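Local coordinates for periplasmic solute binding protein (Candidatus liberibacter, PDB 4CL2), which binds metal ions such as manganese and zinc in the periplasm and probably hands them over for uptake into the cell, at residues A[14-26]-A[115-127]. Sequence-based numbering, arbitrary orientation.
Sequences IGDITQNIAKDLV and MIYIENIRKALTA
I14 meets helix 111-128 with two branches: CG1 lies at the edge of the Y117 ring, near its plane, and CG2 touches I121 CD1. One turn on, I17 aims its CB at the partner helix. With CG1 beside the backbone N (chi1 -71°), its CG2 stands anti to that N and comes 3.6 Å from I121 CD1, also touching I118 CG1, while CD1 approaches Y117 CD2 obliquely. T18 lays its hydroxyl over I121, OG1 standing 3.7 Å from I121 CG2; the same OG1 donates to I14 O at 2.8 Å from above the carbonyl plane, so this polar atom is paired within its own helix although it faces methyl groups. I21 is a knob in the hole formed by I118, I121, R122 and L125: its CD1 reaches I118 O at 3.6 Å and, crossing I121 at about a right angle, I121 CG2 at 3.7 Å, while I21 CG2 leans on L125 CD1. In return I121 is a knob among I14, I17, T18 and I21. A22 CB rests on L125 CD1. Beyond the turn that ends helix 12-22, V26 CG2 closes on the other methyl, L125 CD2, and both residues touch V7 of strand 6-9.

The axes of segments 14-22 and 115-127 approach to 9.9 Å, crossing at -60°. Both helices pack on the parallel sheet of one lobe of this two-lobed, ZnuA-like protein, where L58 touches I14, T18 and I121. Y117 OH bonds to N60, and its side chain lies about 7 Å from that of H106, a manganese ligand: structural packing near the metal site, not part of it. With no hydrogen bond or salt bridge across it, the interface is held mainly by interlocked isoleucine and leucine side chains, the Y117 ring at one end, and its cohesion rests on burial and fit of shape.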
loop_
_atom_site.group_PDB
_atom_site.type_symbol
_atom_site.label_atom_id
_atom_site.label_comp_id
_atom_site.label_asym_id
_atom_site.label_seq_id
_atom_site.Cartn_x
_atom_site.Cartn_y
_atom_site.Cartn_z
ATOM N N ILE A 14 0.585 -0.033 7.686
ATOM C CA ILE A 14 1.772 -0.311 8.511
ATOM C C ILE A 14 1.440 -0.702 9.937
ATOM O O ILE A 14 2.020 -1.634 10.504
ATOM C CB ILE A 14 2.764 0.880 8.437
ATOM C CG1 ILE A 14 3.259 1.057 6.989
ATOM C CG2 ILE A 14 3.925 0.725 9.404
ATOM C CD1 ILE A 14 4.165 2.274 6.797
ATOM N N GLY A 15 0.413 -0.073 10.514
ATOM C CA GLY A 15 -0.050 -0.470 11.816
ATOM C C GLY A 15 -0.459 -1.910 11.901
ATOM O O GLY A 15 -0.122 -2.625 12.882
ATOM N N ASP A 16 -1.182 -2.388 10.889
ATOM C CA ASP A 16 -1.653 -3.765 10.896
ATOM C C ASP A 16 -0.499 -4.768 10.715
ATOM O O ASP A 16 -0.439 -5.833 11.384
ATOM C CB ASP A 16 -2.715 -3.974 9.805
ATOM C CG ASP A 16 -3.229 -5.380 9.804
ATOM O OD1 ASP A 16 -4.000 -5.761 10.707
ATOM O OD2 ASP A 16 -2.816 -6.144 8.914
ATOM N N ILE A 17 0.460 -4.424 9.853
ATOM C CA ILE A 17 1.657 -5.281 9.678
ATOM C C ILE A 17 2.385 -5.384 10.991
ATOM O O ILE A 17 2.752 -6.465 11.471
ATOM C CB ILE A 17 2.578 -4.707 8.594
ATOM C CG1 ILE A 17 1.934 -4.873 7.229
ATOM C CG2 ILE A 17 3.921 -5.481 8.597
ATOM C CD1 ILE A 17 2.574 -4.006 6.182
ATOM N N THR A 18 2.562 -4.230 11.623
ATOM C CA THR A 18 3.301 -4.215 12.905
ATOM C C THR A 18 2.602 -5.031 14.009
ATOM O O THR A 18 3.242 -5.793 14.749
ATOM C CB THR A 18 3.469 -2.770 13.356
ATOM O OG1 THR A 18 4.114 -2.027 12.310
ATOM C CG2 THR A 18 4.367 -2.699 14.580
ATOM N N GLN A 19 1.289 -4.929 14.088
ATOM C CA GLN A 19 0.528 -5.726 15.041
ATOM C C GLN A 19 0.727 -7.192 14.826
ATOM O O GLN A 19 0.783 -7.944 15.786
ATOM C CB GLN A 19 -0.957 -5.376 14.958
ATOM C CG GLN A 19 -1.865 -6.126 15.917
ATOM C CD GLN A 19 -1.554 -5.862 17.393
ATOM O OE1 GLN A 19 -1.055 -4.812 17.779
ATOM N NE2 GLN A 19 -1.826 -6.850 18.218
ATOM N N ASN A 20 0.861 -7.630 13.583
ATOM C CA ASN A 20 1.068 -9.054 13.366
ATOM C C ASN A 20 2.452 -9.542 13.748
ATOM O O ASN A 20 2.653 -10.722 14.069
ATOM C CB ASN A 20 0.801 -9.387 11.916
ATOM C CG ASN A 20 -0.660 -9.569 11.663
ATOM O OD1 ASN A 20 -1.252 -10.620 11.977
ATOM N ND2 ASN A 20 -1.291 -8.533 11.169
ATOM N N ILE A 21 3.434 -8.645 13.730
ATOM C CA ILE A 21 4.781 -9.016 14.133
ATOM C C ILE A 21 4.935 -8.911 15.654
ATOM O O ILE A 21 5.603 -9.727 16.262
ATOM C CB ILE A 21 5.827 -8.195 13.360
ATOM C CG1 ILE A 21 5.691 -8.403 11.811
ATOM C CG2 ILE A 21 7.245 -8.487 13.811
ATOM C CD1 ILE A 21 6.214 -7.231 11.040
ATOM N N ALA A 22 4.335 -7.890 16.270
ATOM C CA ALA A 22 4.557 -7.657 17.677
ATOM C C ALA A 22 3.590 -8.403 18.574
ATOM O O ALA A 22 3.932 -8.733 19.694
ATOM C CB ALA A 22 4.454 -6.195 17.944
ATOM N N LYS A 23 2.400 -8.712 18.090
ATOM C CA LYS A 23 1.377 -9.415 18.862
ATOM C C LYS A 23 1.266 -8.963 20.293
ATOM O O LYS A 23 1.328 -9.772 21.222
ATOM C CB LYS A 23 1.606 -10.884 18.851
ATOM C CG LYS A 23 1.522 -11.451 17.488
ATOM C CD LYS A 23 1.730 -12.931 17.596
ATOM C CE LYS A 23 1.007 -13.639 16.479
ATOM N NZ LYS A 23 0.628 -14.986 16.985
ATOM N N ASP A 24 1.110 -7.690 20.477
ATOM C CA ASP A 24 0.915 -7.241 21.919
ATOM C C ASP A 24 2.145 -7.222 22.840
ATOM O O ASP A 24 2.007 -6.800 24.020
ATOM C CB ASP A 24 -0.234 -7.961 22.648
ATOM C CG ASP A 24 -1.579 -7.820 21.937
ATOM O OD1 ASP A 24 -1.901 -6.747 21.369
ATOM O OD2 ASP A 24 -2.343 -8.793 21.973
ATOM N N LEU A 25 3.348 -7.524 22.315
ATOM C CA LEU A 25 4.558 -7.241 23.047
ATOM C C LEU A 25 4.830 -5.771 23.227
ATOM O O LEU A 25 5.489 -5.380 24.148
ATOM C CB LEU A 25 5.765 -7.897 22.392
ATOM C CG LEU A 25 5.644 -9.428 22.388
ATOM C CD1 LEU A 25 6.670 -9.939 21.385
ATOM C CD2 LEU A 25 5.848 -10.035 23.765
ATOM N N VAL A 26 4.344 -4.984 22.276
ATOM C CA VAL A 26 4.349 -3.520 22.307
ATOM C C VAL A 26 2.941 -3.026 21.993
ATOM O O VAL A 26 2.116 -3.765 21.436
ATOM C CB VAL A 26 5.350 -2.896 21.320
ATOM C CG1 VAL A 26 6.733 -3.444 21.546
ATOM C CG2 VAL A 26 4.889 -3.029 19.872
ATOM N N MET A 115 7.123 -8.842 2.053
ATOM C CA MET A 115 8.196 -9.503 2.836
ATOM C C MET A 115 9.260 -8.515 3.339
ATOM O O MET A 115 9.791 -8.655 4.440
ATOM C CB MET A 115 8.874 -10.599 2.082
ATOM C CG MET A 115 7.961 -11.539 1.356
ATOM S SD MET A 115 6.977 -12.422 2.638
ATOM C CE MET A 115 5.580 -13.071 1.720
ATOM N N ILE A 116 9.542 -7.486 2.548
ATOM C CA ILE A 116 10.506 -6.427 2.925
ATOM C C ILE A 116 9.934 -5.508 4.023
ATOM O O ILE A 116 10.668 -5.193 4.982
ATOM C CB ILE A 116 10.924 -5.614 1.678
ATOM C CG1 ILE A 116 11.661 -6.563 0.751
ATOM C CG2 ILE A 116 11.763 -4.420 2.114
ATOM C CD1 ILE A 116 11.947 -5.952 -0.612
ATOM N N TYR A 117 8.679 -5.107 3.915
ATOM C CA TYR A 117 7.982 -4.367 4.990
ATOM C C TYR A 117 8.098 -5.147 6.305
ATOM O O TYR A 117 8.500 -4.608 7.348
ATOM C CB TYR A 117 6.506 -4.109 4.698
ATOM C CG TYR A 117 6.199 -2.916 3.801
ATOM C CD1 TYR A 117 6.538 -2.889 2.455
ATOM C CD2 TYR A 117 5.543 -1.790 4.309
ATOM C CE1 TYR A 117 6.217 -1.806 1.624
ATOM C CE2 TYR A 117 5.254 -0.717 3.485
ATOM C CZ TYR A 117 5.590 -0.688 2.178
ATOM O OH TYR A 117 5.296 0.373 1.329
ATOM N N ILE A 118 7.781 -6.406 6.239
ATOM C CA ILE A 118 7.796 -7.266 7.455
ATOM C C ILE A 118 9.198 -7.326 8.036
ATOM O O ILE A 118 9.363 -7.171 9.251
ATOM C CB ILE A 118 7.241 -8.663 7.100
ATOM C CG1 ILE A 118 5.731 -8.555 6.826
ATOM C CG2 ILE A 118 7.538 -9.662 8.223
ATOM C CD1 ILE A 118 5.164 -9.754 6.118
ATOM N N GLU A 119 10.218 -7.575 7.187
ATOM C CA GLU A 119 11.604 -7.706 7.628
ATOM C C GLU A 119 12.081 -6.415 8.268
ATOM O O GLU A 119 12.745 -6.436 9.321
ATOM C CB GLU A 119 12.511 -8.153 6.479
ATOM C CG GLU A 119 13.975 -8.044 6.831
ATOM C CD GLU A 119 14.412 -8.884 8.012
ATOM O OE1 GLU A 119 13.641 -9.786 8.467
ATOM O OE2 GLU A 119 15.516 -8.609 8.536
ATOM N N ASN A 120 11.795 -5.267 7.625
ATOM C CA ASN A 120 12.289 -4.014 8.191
ATOM C C ASN A 120 11.602 -3.737 9.515
ATOM O O ASN A 120 12.225 -3.142 10.432
ATOM C CB ASN A 120 12.014 -2.857 7.206
ATOM C CG ASN A 120 13.006 -2.865 6.070
ATOM O OD1 ASN A 120 14.115 -3.355 6.241
ATOM N ND2 ASN A 120 12.625 -2.381 4.915
ATOM N N ILE A 121 10.341 -4.112 9.653
ATOM C CA ILE A 121 9.620 -3.850 10.904
ATOM C C ILE A 121 10.136 -4.817 11.998
ATOM O O ILE A 121 10.344 -4.418 13.156
ATOM C CB ILE A 121 8.088 -3.898 10.712
ATOM C CG1 ILE A 121 7.658 -2.690 9.878
ATOM C CG2 ILE A 121 7.340 -3.849 12.064
ATOM C CD1 ILE A 121 6.257 -2.784 9.334
ATOM N N ARG A 122 10.308 -6.078 11.637
ATOM C CA ARG A 122 10.926 -7.056 12.559
ATOM C C ARG A 122 12.270 -6.532 13.098
ATOM O O ARG A 122 12.537 -6.537 14.316
ATOM C CB ARG A 122 11.122 -8.412 11.893
ATOM C CG ARG A 122 11.760 -9.429 12.825
ATOM C CD ARG A 122 12.546 -10.481 12.078
ATOM N NE ARG A 122 13.716 -9.889 11.372
ATOM C CZ ARG A 122 14.811 -9.440 11.962
ATOM N NH1 ARG A 122 14.983 -9.518 13.258
ATOM N NH2 ARG A 122 15.777 -8.894 11.243
ATOM N N LYS A 123 13.117 -6.048 12.182
ATOM C CA LYS A 123 14.421 -5.538 12.558
ATOM C C LYS A 123 14.316 -4.366 13.500
ATOM O O LYS A 123 15.036 -4.301 14.501
ATOM C CB LYS A 123 15.196 -5.186 11.257
ATOM C CG LYS A 123 16.610 -4.743 11.558
ATOM C CD LYS A 123 17.404 -4.418 10.278
ATOM C CE LYS A 123 16.893 -4.958 8.967
ATOM N NZ LYS A 123 17.732 -4.353 7.863
ATOM N N ALA A 124 13.409 -3.430 13.197
ATOM C CA ALA A 124 13.251 -2.264 14.064
ATOM C C ALA A 124 12.693 -2.607 15.448
ATOM O O ALA A 124 13.146 -2.075 16.464
ATOM C CB ALA A 124 12.390 -1.224 13.347
ATOM N N LEU A 125 11.713 -3.486 15.506
ATOM C CA LEU A 125 11.153 -3.928 16.775
ATOM C C LEU A 125 12.201 -4.617 17.625
ATOM O O LEU A 125 12.267 -4.378 18.815
ATOM C CB LEU A 125 9.995 -4.889 16.538
ATOM C CG LEU A 125 8.687 -4.259 16.041
ATOM C CD1 LEU A 125 7.703 -5.356 15.632
ATOM C CD2 LEU A 125 8.023 -3.330 17.073
ATOM N N THR A 126 13.058 -5.386 16.970
ATOM C CA THR A 126 14.096 -6.161 17.660
ATOM C C THR A 126 15.151 -5.199 18.231
ATOM O O THR A 126 15.618 -5.371 19.369
ATOM C CB THR A 126 14.650 -7.272 16.731
ATOM O OG1 THR A 126 13.592 -8.137 16.321
ATOM C CG2 THR A 126 15.782 -8.046 17.356
ATOM N N ALA A 127 15.498 -4.158 17.487
ATOM C CA ALA A 127 16.461 -3.177 17.981
ATOM C C ALA A 127 15.881 -2.385 19.159
ATOM O O ALA A 127 16.600 -2.041 20.104
ATOM C CB ALA A 127 16.865 -2.244 16.886
#